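Local coordinates for protein D-xylonate dehydratase (Caulobacter crescentus, PDB 5OYN) that catalyses the magnesium- and [2Fe-2S]-dependent dehydration of D-xylonate to 2-dehydro-3-deoxy-D-arabinonate, and of D-gluconate with similar efficiency, at residues 171-175 with 176-180; 260-264 with 265-269; 287-290 with 291-295; 540-543 with 544-548. One frame throughout, in Å; residues are numbered along the deposited sequence.

All four contacts are local, each formed where the chain enters a helix, and no two share a helix. Contacts 1 and 3 are buried and lie near the metal centres, with their nearest atoms about 9 Å apart. Contact 1 relies on backbone bonds and a valine pair close to the [2Fe-2S] cluster, whereas contact 3 places polar side chains beside the magnesium site. Contact 2 is partly buried and far from any site; it combines a side-chain carboxylate bond with aliphatic packing. Contact 4 lies at the surface in the other family region, its centre about 32 Å from that of contact 3, and is dominated by an aspartate N-cap.

Contact 1 (171-175 with 176-180)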
ATOM      1  N   GLU A 171       7.473  35.019  -3.710  1.00 83.01           N
ATOM      2  CA  GLU A 171       6.611  35.520  -2.649  1.00 78.97           C
ATOM      3  C   GLU A 171       5.871  34.377  -1.970  1.00 69.48           C
ATOM      4  O   GLU A 171       5.379  33.463  -2.641  1.00 66.83           O
ATOM      5  CB  GLU A 171       5.598  36.536  -3.198  1.00 76.47           C
ATOM      6  CG  GLU A 171       6.221  37.728  -3.903  1.00 87.46           C
ATOM      7  CD  GLU A 171       7.012  38.650  -2.969  1.00104.34           C
ATOM      8  OE1 GLU A 171       6.852  39.886  -3.094  1.00108.28           O
ATOM      9  OE2 GLU A 171       7.803  38.157  -2.128  1.00103.76           O
ATOM     10  N   LEU A 172       5.795  34.445  -0.636  1.00 62.90           N
ATOM     11  CA  LEU A 172       4.972  33.521   0.133  1.00 57.03           C
ATOM     12  C   LEU A 172       3.514  33.629  -0.283  1.00 60.04           C
ATOM     13  O   LEU A 172       3.034  34.686  -0.698  1.00 65.53           O
ATOM     14  CB  LEU A 172       5.092  33.795   1.623  1.00 51.18           C
ATOM     15  CG  LEU A 172       6.261  33.089   2.297  1.00 52.91           C
ATOM     16  CD1 LEU A 172       6.256  33.422   3.771  1.00 53.65           C
ATOM     17  CD2 LEU A 172       6.187  31.586   2.090  1.00 53.31           C
ATOM     18  N   VAL A 173       2.804  32.519  -0.149  1.00 58.70           N
ATOM     19  CA  VAL A 173       1.475  32.367  -0.710  1.00 57.02           C
ATOM     20  C   VAL A 173       0.772  31.314   0.134  1.00 57.97           C
ATOM     21  O   VAL A 173       1.062  30.113   0.032  1.00 65.79           O
ATOM     22  CB  VAL A 173       1.553  31.992  -2.203  1.00 65.82           C
ATOM     23  CG1 VAL A 173       0.347  31.190  -2.639  1.00 68.44           C
ATOM     24  CG2 VAL A 173       1.663  33.244  -3.051  1.00 65.52           C
ATOM     25  N   GLY A 174      -0.116  31.761   1.014  1.00 51.16           N
ATOM     26  CA  GLY A 174      -0.733  30.883   1.974  1.00 54.55           C
ATOM     27  C   GLY A 174      -2.054  30.336   1.465  1.00 54.23           C
ATOM     28  O   GLY A 174      -2.813  31.034   0.796  1.00 56.85           O
ATOM     29  N   SER A 175      -2.307  29.070   1.786  1.00 48.97           N
ATOM     30  CA  SER A 175      -3.594  28.461   1.486  1.00 55.41           C
ATOM     31  C   SER A 175      -4.718  29.329   2.025  1.00 54.88           C
ATOM     32  O   SER A 175      -4.614  29.890   3.119  1.00 53.36           O
ATOM     33  CB  SER A 175      -3.682  27.077   2.123  1.00 49.76           C
ATOM     34  OG  SER A 175      -2.423  26.460   2.058  1.00 56.30           O
ATOM     35  N   GLY A 176      -5.799  29.423   1.255  1.00 54.33           N
ATOM     36  CA  GLY A 176      -6.958  30.192   1.660  1.00 51.75           C
ATOM     37  C   GLY A 176      -6.746  31.681   1.480  1.00 57.78           C
ATOM     38  O   GLY A 176      -7.449  32.325   0.694  1.00 59.51           O
ATOM     39  N   THR A 177      -5.767  32.244   2.192  1.00 52.15           N
ATOM     40  CA  THR A 177      -5.584  33.683   2.124  1.00 54.28           C
ATOM     41  C   THR A 177      -5.240  34.123   0.716  1.00 56.08           C
ATOM     42  O   THR A 177      -5.545  35.253   0.332  1.00 62.67           O
ATOM     43  CB  THR A 177      -4.509  34.140   3.111  1.00 61.05           C
ATOM     44  OG1 THR A 177      -3.222  34.066   2.483  1.00 73.48           O
ATOM     45  CG2 THR A 177      -4.537  33.247   4.354  1.00 54.16           C
ATOM     46  N   VAL A 178      -4.620  33.248  -0.075  1.00 60.97           N
ATOM     47  CA  VAL A 178      -4.345  33.600  -1.462  1.00 56.02           C
ATOM     48  C   VAL A 178      -5.649  33.773  -2.231  1.00 53.85           C
ATOM     49  O   VAL A 178      -5.736  34.613  -3.128  1.00 58.51           O
ATOM     50  CB  VAL A 178      -3.396  32.557  -2.106  1.00 56.10           C
ATOM     51  CG1 VAL A 178      -4.119  31.250  -2.465  1.00 53.58           C
ATOM     52  CG2 VAL A 178      -2.710  33.138  -3.322  1.00 61.62           C
ATOM     53  N   ILE A 179      -6.700  33.038  -1.863  1.00 51.37           N
ATOM     54  CA  ILE A 179      -7.980  33.201  -2.546  1.00 56.52           C
ATOM     55  C   ILE A 179      -8.575  34.576  -2.255  1.00 61.15           C
ATOM     56  O   ILE A 179      -9.017  35.279  -3.170  1.00 64.94           O
ATOM     57  CB  ILE A 179      -8.956  32.076  -2.155  1.00 57.66           C
ATOM     58  CG1 ILE A 179      -8.362  30.690  -2.466  1.00 63.93           C
ATOM     59  CG2 ILE A 179     -10.298  32.271  -2.853  1.00 53.76           C
ATOM     60  CD1 ILE A 179      -7.781  30.529  -3.857  1.00 57.92           C
ATOM     61  N   TRP A 180      -8.600  34.984  -0.978  1.00 61.36           N
ATOM     62  CA  TRP A 180      -9.211  36.265  -0.618  1.00 58.97           C
ATOM     63  C   TRP A 180      -8.409  37.445  -1.151  1.00 64.12           C
ATOM     64  O   TRP A 180      -8.999  38.443  -1.577  1.00 68.44           O
ATOM     65  CB  TRP A 180      -9.368  36.382   0.894  1.00 58.55           C
ATOM     66  CG  TRP A 180      -9.583  35.078   1.565  1.00 58.23           C
ATOM     67  CD1 TRP A 180      -8.873  34.568   2.619  1.00 56.78           C
ATOM     68  CD2 TRP A 180     -10.568  34.102   1.233  1.00 54.83           C
ATOM     69  NE1 TRP A 180      -9.356  33.328   2.958  1.00 55.54           N
ATOM     70  CE2 TRP A 180     -10.395  33.015   2.119  1.00 55.02           C
ATOM     71  CE3 TRP A 180     -11.581  34.035   0.272  1.00 58.75           C
ATOM     72  CZ2 TRP A 180     -11.208  31.879   2.080  1.00 53.63           C
ATOM     73  CZ3 TRP A 180     -12.386  32.890   0.227  1.00 62.02           C
ATOM     74  CH2 TRP A 180     -12.196  31.835   1.130  1.00 56.49           C
TER
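Gly174 and Val178 are joined by the main backbone hydrogen bond of this helix entry. Val178 N reaches Gly174 O at 3.0 Å, with an N-H...O angle of 149°, which ties the chain ahead of helix 177-187 to its first turn. The same Gly174 O has a second, weak approach from Thr177 OG1 at 3.5 Å, although that hydroxyl also has Gln322 within reach. Between them the chain bends tightly: Thr177 N makes a weak bond to Ser175 O at 2.8 Å, and the positive phi (77°) of Gly176 with its psi of -62° fits a classic gamma turn. Gly176 is the N-cap residue; having no side chain, it offers its backbone O, which accepts from Ile179 N at 2.8 Å.

The apolar part is one valine pair. Val173 CG1 lies 3.7 Å from Val178 CG2, the two branched side chains meeting obliquely; each of these methyls is trans to the backbone N of its own residue, which turns it to the other. Polar side-chain bonds lead outward: Ser175 OG is bonded to Asn211, and the Ser175 side chain comes within about 4 Å of that of the cluster ligand Cys210. On the far flanks, Val173 packs on His168 of strand 167-168, Val178 and Ile179 lean on helix 193-202, and Ile179 also meets Leu35 of a second subunit.

Contact 2 (260-264 with 265-269); sequences DDVKP and LDILT
Asp266 turns its carboxylate back on the backbone of Lys263, and the two residues are bonded in both directions. Lys263 N donates to Asp266 OD2 at 3.3 Å, arriving 60° out of the carboxylate plane, so the oxygen is met from above. In return Asp266 N donates to Lys263 O at 3.1 Å, also from well above the carbonyl plane. The Asp266 torsion (chi1 -54°) swings CG to the backbone-N side, opposite the carbonyl carbon, which brings OD2 over the preceding turn. The arrangement recalls one half of a capping box, with a backbone carbonyl accepting where the box would use a side chain. The Lys263 side chain itself runs off in another direction, to a salt bridge between its NZ and Asp261 OD1.

Two aliphatic pairs accompany this polar link. Val262 and Ile267 meet obliquely, Val262 CG1 lying 3.8 Å from Ile267 CD1. In the second, the Pro264 ring offers CB to the end of Leu268, 4.0 Å from its CD1. The carbonyl of Pro264 binds the turn together: its O takes Leu268 N at 2.9 Å nearly in line with C=O, and Ile267 N at 2.7 Å from a donor raised above the carbonyl plane.

This short helical turn, 264-267, follows helix 241-259 and leads to helix 270-282, whose start Thr269 caps through Ala272 N. Pro264 and Leu268 rest on Thr149 of helix 141-151, and Asn152 in the loop after it accepts from Leu265 N.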
ATOM      1  N   ASP A 260      -2.832   2.761  31.912  1.00 66.15           N
ATOM      2  CA  ASP A 260      -3.069   3.685  33.015  1.00 59.54           C
ATOM      3  C   ASP A 260      -4.480   4.239  33.029  1.00 60.71           C
ATOM      4  O   ASP A 260      -4.822   4.956  33.966  1.00 65.29           O
ATOM      5  CB  ASP A 260      -2.074   4.842  32.966  1.00 56.23           C
ATOM      6  CG  ASP A 260      -0.645   4.361  32.902  1.00 69.40           C
ATOM      7  OD1 ASP A 260      -0.421   3.161  33.198  1.00 82.81           O
ATOM      8  OD2 ASP A 260       0.246   5.161  32.540  1.00 65.18           O
ATOM      9  N   ASP A 261      -5.288   3.953  32.014  1.00 62.69           N
ATOM     10  CA  ASP A 261      -6.714   4.271  32.031  1.00 63.15           C
ATOM     11  C   ASP A 261      -6.969   5.786  32.029  1.00 61.76           C
ATOM     12  O   ASP A 261      -7.909   6.268  32.662  1.00 67.70           O
ATOM     13  CB  ASP A 261      -7.392   3.597  33.226  1.00 67.36           C
ATOM     14  CG  ASP A 261      -8.855   3.296  32.979  1.00 72.84           C
ATOM     15  OD1 ASP A 261      -9.252   3.164  31.801  1.00 74.83           O
ATOM     16  OD2 ASP A 261      -9.608   3.201  33.975  1.00 71.82           O
ATOM     17  N   VAL A 262      -6.156   6.543  31.289  1.00 59.55           N
ATOM     18  CA  VAL A 262      -6.309   7.998  31.186  1.00 59.40           C
ATOM     19  C   VAL A 262      -7.319   8.314  30.083  1.00 62.16           C
ATOM     20  O   VAL A 262      -6.973   8.348  28.900  1.00 66.55           O
ATOM     21  CB  VAL A 262      -4.974   8.690  30.914  1.00 54.44           C
ATOM     22  CG1 VAL A 262      -5.173  10.191  30.823  1.00 58.25           C
ATOM     23  CG2 VAL A 262      -3.951   8.325  31.963  1.00 55.69           C
ATOM     24  N   LYS A 263      -8.565   8.593  30.472  1.00 61.59           N
ATOM     25  CA  LYS A 263      -9.680   8.915  29.589  1.00 63.74           C
ATOM     26  C   LYS A 263      -9.730  10.406  29.249  1.00 66.51           C
ATOM     27  O   LYS A 263      -9.103  11.236  29.921  1.00 64.64           O
ATOM     28  CB  LYS A 263     -10.997   8.499  30.244  1.00 68.29           C
ATOM     29  CG  LYS A 263     -11.173   6.995  30.418  1.00 64.57           C
ATOM     30  CD  LYS A 263     -12.440   6.697  31.213  1.00 75.81           C
ATOM     31  CE  LYS A 263     -12.578   5.224  31.503  1.00 71.13           C
ATOM     32  NZ  LYS A 263     -11.218   4.627  31.631  1.00 73.15           N
ATOM     33  N   PRO A 264     -10.457  10.775  28.185  1.00 64.37           N
ATOM     34  CA  PRO A 264     -10.657  12.209  27.899  1.00 65.02           C
ATOM     35  C   PRO A 264     -11.242  12.994  29.065  1.00 67.12           C
ATOM     36  O   PRO A 264     -10.760  14.094  29.375  1.00 66.67           O
ATOM     37  CB  PRO A 264     -11.611  12.194  26.692  1.00 59.61           C
ATOM     38  CG  PRO A 264     -11.414  10.890  26.047  1.00 62.41           C
ATOM     39  CD  PRO A 264     -10.941   9.918  27.091  1.00 61.16           C
ATOM     40  N   LEU A 265     -12.284  12.465  29.718  1.00 68.60           N
ATOM     41  CA  LEU A 265     -12.923  13.186  30.818  1.00 67.10           C
ATOM     42  C   LEU A 265     -11.959  13.474  31.969  1.00 64.33           C
ATOM     43  O   LEU A 265     -12.271  14.305  32.826  1.00 73.43           O
ATOM     44  CB  LEU A 265     -14.144  12.401  31.323  1.00 60.55           C
ATOM     45  CG  LEU A 265     -15.395  12.505  30.436  1.00 63.81           C
ATOM     46  CD1 LEU A 265     -16.518  11.607  30.905  1.00 61.85           C
ATOM     47  CD2 LEU A 265     -15.892  13.947  30.313  1.00 60.78           C
ATOM     48  N   ASP A 266     -10.796  12.818  32.007  1.00 61.94           N
ATOM     49  CA  ASP A 266      -9.769  13.173  32.978  1.00 60.78           C
ATOM     50  C   ASP A 266      -8.933  14.354  32.511  1.00 68.19           C
ATOM     51  O   ASP A 266      -8.351  15.063  33.340  1.00 69.61           O
ATOM     52  CB  ASP A 266      -8.851  11.978  33.246  1.00 63.08           C
ATOM     53  CG  ASP A 266      -9.611  10.730  33.649  1.00 72.10           C
ATOM     54  OD1 ASP A 266     -10.793  10.851  34.050  1.00 74.75           O
ATOM     55  OD2 ASP A 266      -9.023   9.627  33.565  1.00 74.33           O
ATOM     56  N   ILE A 267      -8.850  14.568  31.199  1.00 67.19           N
ATOM     57  CA  ILE A 267      -7.987  15.608  30.651  1.00 67.35           C
ATOM     58  C   ILE A 267      -8.751  16.904  30.425  1.00 65.58           C
ATOM     59  O   ILE A 267      -8.250  17.991  30.731  1.00 61.26           O
ATOM     60  CB  ILE A 267      -7.343  15.107  29.345  1.00 66.73           C
ATOM     61  CG1 ILE A 267      -6.643  13.765  29.577  1.00 69.60           C
ATOM     62  CG2 ILE A 267      -6.370  16.147  28.803  1.00 65.41           C
ATOM     63  CD1 ILE A 267      -5.189  13.902  30.011  1.00 73.29           C
ATOM     64  N   LEU A 268      -9.973  16.792  29.908  1.00 67.14           N
ATOM     65  CA  LEU A 268     -10.741  17.939  29.430  1.00 67.86           C
ATOM     66  C   LEU A 268     -11.552  18.528  30.581  1.00 70.41           C
ATOM     67  O   LEU A 268     -12.782  18.418  30.665  1.00 70.52           O
ATOM     68  CB  LEU A 268     -11.621  17.528  28.256  1.00 71.17           C
ATOM     69  CG  LEU A 268     -10.795  16.861  27.153  1.00 68.48           C
ATOM     70  CD1 LEU A 268     -11.671  16.145  26.170  1.00 61.07           C
ATOM     71  CD2 LEU A 268      -9.937  17.905  26.446  1.00 68.99           C
ATOM     72  N   THR A 269     -10.809  19.147  31.491  1.00 67.16           N
ATOM     73  CA  THR A 269     -11.369  19.991  32.526  1.00 59.81           C
ATOM     74  C   THR A 269     -11.590  21.394  31.978  1.00 64.17           C
ATOM     75  O   THR A 269     -11.096  21.758  30.905  1.00 69.49           O
ATOM     76  CB  THR A 269     -10.435  20.063  33.726  1.00 61.62           C
ATOM     77  OG1 THR A 269      -9.224  20.738  33.346  1.00 61.38           O
ATOM     78  CG2 THR A 269     -10.106  18.684  34.232  1.00 52.33           C
TER

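Contact 3 (287-290 with 291-295); sequences TNAQ and PHIVA
Asn288 and His292 meet one turn apart at the start of helix 289-299. Asn288 O lies 3.0 Å from His292 CD2, approaching the imidazole obliquely, and also takes a weak bond from His292 N at 3.5 Å. The next two helical bonds are firmer: Ile293 N donates to Ala289 O at 2.7 Å and Val294 N to Gln290 O at 3.1 Å, the latter with an N-H...O angle of 168°. One residue before the Asn288-His292 pair, Pro291 has no N-H to give, so Thr287 O faces Pro291 CD at 3.3 Å and accepts instead from Gln290 N. The Gln290 chain leaves with CG opposite the backbone N (chi1 172°) and then bends at chi2, which brings its amide beside the proline ring, the two side chains crossing at about a right angle.

Outside this shell, the amide of Gln290 is held at both ends, NE2 by Leu576 O and OE1 by Asn509, while Ala289 and Ile293 pack on helices 215-225 and 270-282. Asn288 is gripped by Thr215 through ND2 and Arg497 through OD1, and the His292 ring through both nitrogens, ND1 to Arg112 and NE2 to the carboxylated lysine at position 139.

That lysine and Glu472 both belong to the magnesium site. His292 is thus a second-shell residue that probably helps to orient the carbamate of the modified lysine, while Asn288, its side chain about 4 Å from the ion, packs against Glu472.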
ATOM      1  N   THR A 287     -11.532  32.233  14.108  1.00 55.41           N
ATOM      2  CA  THR A 287     -12.832  32.361  14.755  1.00 55.50           C
ATOM      3  C   THR A 287     -13.629  31.069  14.725  1.00 55.21           C
ATOM      4  O   THR A 287     -14.588  30.918  15.487  1.00 57.27           O
ATOM      5  CB  THR A 287     -13.635  33.453  14.069  1.00 58.24           C
ATOM      6  OG1 THR A 287     -13.897  33.050  12.716  1.00 59.69           O
ATOM      7  CG2 THR A 287     -12.850  34.777  14.084  1.00 57.45           C
ATOM      8  N   ASN A 288     -13.292  30.141  13.838  1.00 61.22           N
ATOM      9  CA  ASN A 288     -14.001  28.875  13.867  1.00 54.57           C
ATOM     10  C   ASN A 288     -13.625  28.059  15.089  1.00 54.33           C
ATOM     11  O   ASN A 288     -14.367  27.140  15.455  1.00 55.66           O
ATOM     12  CB  ASN A 288     -13.736  28.104  12.582  1.00 53.27           C
ATOM     13  CG  ASN A 288     -14.357  28.768  11.388  1.00 58.48           C
ATOM     14  OD1 ASN A 288     -15.394  29.414  11.503  1.00 62.31           O
ATOM     15  ND2 ASN A 288     -13.732  28.625  10.233  1.00 64.22           N
ATOM     16  N   ALA A 289     -12.505  28.391  15.742  1.00 51.54           N
ATOM     17  CA  ALA A 289     -12.150  27.701  16.976  1.00 49.37           C
ATOM     18  C   ALA A 289     -13.241  27.855  18.025  1.00 53.71           C
ATOM     19  O   ALA A 289     -13.449  26.941  18.838  1.00 53.47           O
ATOM     20  CB  ALA A 289     -10.812  28.211  17.512  1.00 45.58           C
ATOM     21  N   GLN A 290     -13.982  28.989  18.002  1.00 49.87           N
ATOM     22  CA  GLN A 290     -14.938  29.259  19.070  1.00 52.30           C
ATOM     23  C   GLN A 290     -16.086  28.257  19.065  1.00 52.53           C
ATOM     24  O   GLN A 290     -16.277  27.562  20.076  1.00 55.41           O
ATOM     25  CB  GLN A 290     -15.421  30.710  19.001  1.00 58.22           C
ATOM     26  CG  GLN A 290     -16.562  31.027  19.959  1.00 57.06           C
ATOM     27  CD  GLN A 290     -17.936  30.740  19.384  1.00 53.17           C
ATOM     28  OE1 GLN A 290     -18.316  31.293  18.357  1.00 54.81           O
ATOM     29  NE2 GLN A 290     -18.690  29.876  20.050  1.00 50.82           N
ATOM     30  N   PRO A 291     -16.872  28.115  17.985  1.00 48.20           N
ATOM     31  CA  PRO A 291     -17.893  27.055  18.006  1.00 48.14           C
ATOM     32  C   PRO A 291     -17.317  25.697  18.345  1.00 57.84           C
ATOM     33  O   PRO A 291     -17.972  24.922  19.049  1.00 61.54           O
ATOM     34  CB  PRO A 291     -18.474  27.086  16.587  1.00 43.71           C
ATOM     35  CG  PRO A 291     -18.170  28.420  16.078  1.00 49.26           C
ATOM     36  CD  PRO A 291     -16.873  28.843  16.704  1.00 48.73           C
ATOM     37  N   HIS A 292     -16.084  25.402  17.913  1.00 55.99           N
ATOM     38  CA  HIS A 292     -15.518  24.073  18.127  1.00 55.52           C
ATOM     39  C   HIS A 292     -15.076  23.869  19.560  1.00 54.27           C
ATOM     40  O   HIS A 292     -15.260  22.781  20.113  1.00 57.22           O
ATOM     41  CB  HIS A 292     -14.325  23.829  17.202  1.00 56.31           C
ATOM     42  CG  HIS A 292     -14.690  23.776  15.760  1.00 53.76           C
ATOM     43  ND1 HIS A 292     -15.811  23.116  15.304  1.00 53.41           N
ATOM     44  CD2 HIS A 292     -14.089  24.302  14.668  1.00 56.47           C
ATOM     45  CE1 HIS A 292     -15.885  23.238  13.990  1.00 59.57           C
ATOM     46  NE2 HIS A 292     -14.853  23.956  13.579  1.00 60.43           N
ATOM     47  N   ILE A 293     -14.450  24.875  20.168  1.00 53.98           N
ATOM     48  CA  ILE A 293     -14.021  24.695  21.551  1.00 56.88           C
ATOM     49  C   ILE A 293     -15.230  24.543  22.466  1.00 57.86           C
ATOM     50  O   ILE A 293     -15.216  23.735  23.402  1.00 59.63           O
ATOM     51  CB  ILE A 293     -13.100  25.844  21.987  1.00 52.94           C
ATOM     52  CG1 ILE A 293     -11.739  25.693  21.300  1.00 49.27           C
ATOM     53  CG2 ILE A 293     -12.926  25.831  23.486  1.00 54.94           C
ATOM     54  CD1 ILE A 293     -10.777  26.815  21.575  1.00 45.15           C
ATOM     55  N   VAL A 294     -16.314  25.270  22.182  1.00 55.49           N
ATOM     56  CA  VAL A 294     -17.517  25.134  22.997  1.00 59.90           C
ATOM     57  C   VAL A 294     -18.122  23.754  22.809  1.00 59.61           C
ATOM     58  O   VAL A 294     -18.401  23.045  23.786  1.00 64.02           O
ATOM     59  CB  VAL A 294     -18.535  26.249  22.675  1.00 62.91           C
ATOM     60  CG1 VAL A 294     -19.908  25.883  23.211  1.00 61.55           C
ATOM     61  CG2 VAL A 294     -18.089  27.576  23.271  1.00 51.36           C
ATOM     62  N   ALA A 295     -18.317  23.350  21.549  1.00 62.67           N
ATOM     63  CA  ALA A 295     -18.825  22.016  21.224  1.00 65.03           C
ATOM     64  C   ALA A 295     -18.077  20.918  21.977  1.00 59.46           C
ATOM     65  O   ALA A 295     -18.690  20.015  22.552  1.00 63.90           O
ATOM     66  CB  ALA A 295     -18.732  21.778  19.713  1.00 60.58           C
TER

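Contact 4 (540-543 with 544-548)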
ATOM      1  N   ALA A 540     -28.175  48.260  16.247  1.00 67.60           N
ATOM      2  CA  ALA A 540     -28.913  48.914  15.181  1.00 73.82           C
ATOM      3  C   ALA A 540     -29.696  50.070  15.790  1.00 78.38           C
ATOM      4  O   ALA A 540     -30.537  49.859  16.673  1.00 76.13           O
ATOM      5  CB  ALA A 540     -29.844  47.919  14.490  1.00 75.85           C
ATOM      6  N   LEU A 541     -29.391  51.293  15.343  1.00 78.52           N
ATOM      7  CA  LEU A 541     -30.104  52.501  15.773  1.00 75.32           C
ATOM      8  C   LEU A 541     -31.448  52.550  15.050  1.00 76.98           C
ATOM      9  O   LEU A 541     -31.638  53.256  14.055  1.00 75.64           O
ATOM     10  CB  LEU A 541     -29.270  53.743  15.493  1.00 67.93           C
ATOM     11  CG  LEU A 541     -27.852  53.682  16.051  1.00 72.79           C
ATOM     12  CD1 LEU A 541     -27.079  54.952  15.723  1.00 68.73           C
ATOM     13  CD2 LEU A 541     -27.885  53.424  17.556  1.00 72.65           C
ATOM     14  N   VAL A 542     -32.394  51.765  15.568  1.00 78.72           N
ATOM     15  CA  VAL A 542     -33.726  51.599  14.991  1.00 84.16           C
ATOM     16  C   VAL A 542     -34.714  51.390  16.135  1.00 89.74           C
ATOM     17  O   VAL A 542     -34.602  50.421  16.898  1.00 86.41           O
ATOM     18  CB  VAL A 542     -33.760  50.428  13.990  1.00 82.62           C
ATOM     19  CG1 VAL A 542     -35.190  49.970  13.736  1.00 81.79           C
ATOM     20  CG2 VAL A 542     -33.076  50.823  12.677  1.00 82.32           C
ATOM     21  N   ASP A 543     -35.693  52.292  16.249  1.00 94.01           N
ATOM     22  CA  ASP A 543     -36.497  52.421  17.460  1.00 95.78           C
ATOM     23  C   ASP A 543     -37.360  51.186  17.699  1.00 95.10           C
ATOM     24  O   ASP A 543     -37.661  50.414  16.783  1.00 95.10           O
ATOM     25  CB  ASP A 543     -37.385  53.666  17.386  1.00 99.62           C
ATOM     26  CG  ASP A 543     -38.316  53.649  16.184  1.00101.88           C
ATOM     27  OD1 ASP A 543     -37.824  53.837  15.046  1.00102.43           O
ATOM     28  OD2 ASP A 543     -39.537  53.448  16.378  1.00 99.37           O
ATOM     29  N   GLU A 544     -37.769  51.023  18.965  1.00 94.80           N
ATOM     30  CA  GLU A 544     -38.540  49.855  19.391  1.00 97.58           C
ATOM     31  C   GLU A 544     -39.802  49.660  18.559  1.00 96.41           C
ATOM     32  O   GLU A 544     -40.251  48.523  18.361  1.00 86.90           O
ATOM     33  CB  GLU A 544     -38.917  50.000  20.869  1.00102.12           C
ATOM     34  CG  GLU A 544     -37.933  49.380  21.853  1.00106.85           C
ATOM     35  CD  GLU A 544     -38.616  48.842  23.107  1.00117.12           C
ATOM     36  OE1 GLU A 544     -39.804  49.171  23.331  1.00115.60           O
ATOM     37  OE2 GLU A 544     -37.967  48.091  23.871  1.00117.35           O
ATOM     38  N   ALA A 545     -40.387  50.757  18.074  1.00 99.81           N
ATOM     39  CA  ALA A 545     -41.646  50.688  17.341  1.00 99.62           C
ATOM     40  C   ALA A 545     -41.431  50.170  15.922  1.00 95.25           C
ATOM     41  O   ALA A 545     -42.121  49.241  15.483  1.00 94.40           O
ATOM     42  CB  ALA A 545     -42.317  52.067  17.329  1.00 99.59           C
ATOM     43  N   THR A 546     -40.472  50.758  15.194  1.00 93.18           N
ATOM     44  CA  THR A 546     -40.149  50.262  13.860  1.00 94.56           C
ATOM     45  C   THR A 546     -39.710  48.805  13.897  1.00 92.58           C
ATOM     46  O   THR A 546     -39.976  48.057  12.950  1.00 88.94           O
ATOM     47  CB  THR A 546     -39.051  51.111  13.214  1.00 90.20           C
ATOM     48  OG1 THR A 546     -39.309  52.502  13.441  1.00 94.10           O
ATOM     49  CG2 THR A 546     -39.003  50.851  11.719  1.00 84.22           C
ATOM     50  N   ILE A 547     -39.059  48.383  14.987  1.00 86.29           N
ATOM     51  CA  ILE A 547     -38.548  47.018  15.072  1.00 90.48           C
ATOM     52  C   ILE A 547     -39.682  46.011  14.916  1.00 91.64           C
ATOM     53  O   ILE A 547     -39.625  45.116  14.062  1.00 89.51           O
ATOM     54  CB  ILE A 547     -37.773  46.810  16.389  1.00 87.54           C
ATOM     55  CG1 ILE A 547     -36.386  47.456  16.305  1.00 82.34           C
ATOM     56  CG2 ILE A 547     -37.618  45.330  16.698  1.00 75.95           C
ATOM     57  CD1 ILE A 547     -35.510  47.195  17.524  1.00 74.04           C
ATOM     58  N   ALA A 548     -40.741  46.150  15.725  1.00 92.16           N
ATOM     59  CA  ALA A 548     -41.823  45.168  15.689  1.00 93.12           C
ATOM     60  C   ALA A 548     -42.664  45.272  14.421  1.00 93.24           C
ATOM     61  O   ALA A 548     -43.334  44.297  14.055  1.00 88.50           O
ATOM     62  CB  ALA A 548     -42.712  45.309  16.920  1.00 89.45           C
TER
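Asp543 is the N-cap of helix 544-551, its carboxylate covering the first-turn amides near Thr546. Thr546 N donates to Asp543 OD2 at 3.1 Å, with an N-H...O angle of 162°, from above the carboxylate plane. Ala545 N adds a weak bond to the same oxygen. The side chain reaches them because chi1 of Asp543 is 58°, which sets CG between the backbone N and the carbonyl carbon and curls the carboxylate over the helix start. The backbone of the cap also takes part, since Asp543 O accepts from Ile547 N at 3.1 Å in the usual helical fashion.

The tightly packed side is apolar. Val542 CG1 sits 3.8 Å from Ile547 CG1, the two chains crossing at a slant, and also approaches Thr546 CB at 4.1 Å, there nearly at right angles. Ile547 leans further on Trp522, and Val542 on Asp527, so this flank joins the helix to the loop before strand 528-532, the neighbour of edge strand 537-540 in the mixed sheet.

The opposite character prevails around the cap itself. Asp543, Glu544 and Ala545 are exposed, and the Glu544 side chain meets the preceding segment only through CB, though its first bond points away. The cap's negative charge would favourably meet the positive end of the helix dipole. Its second oxygen is used as well: Thr546 OG1 donates to Asp543 OD1 at 2.6 Å, on the syn side and 29° out of the carboxylate plane.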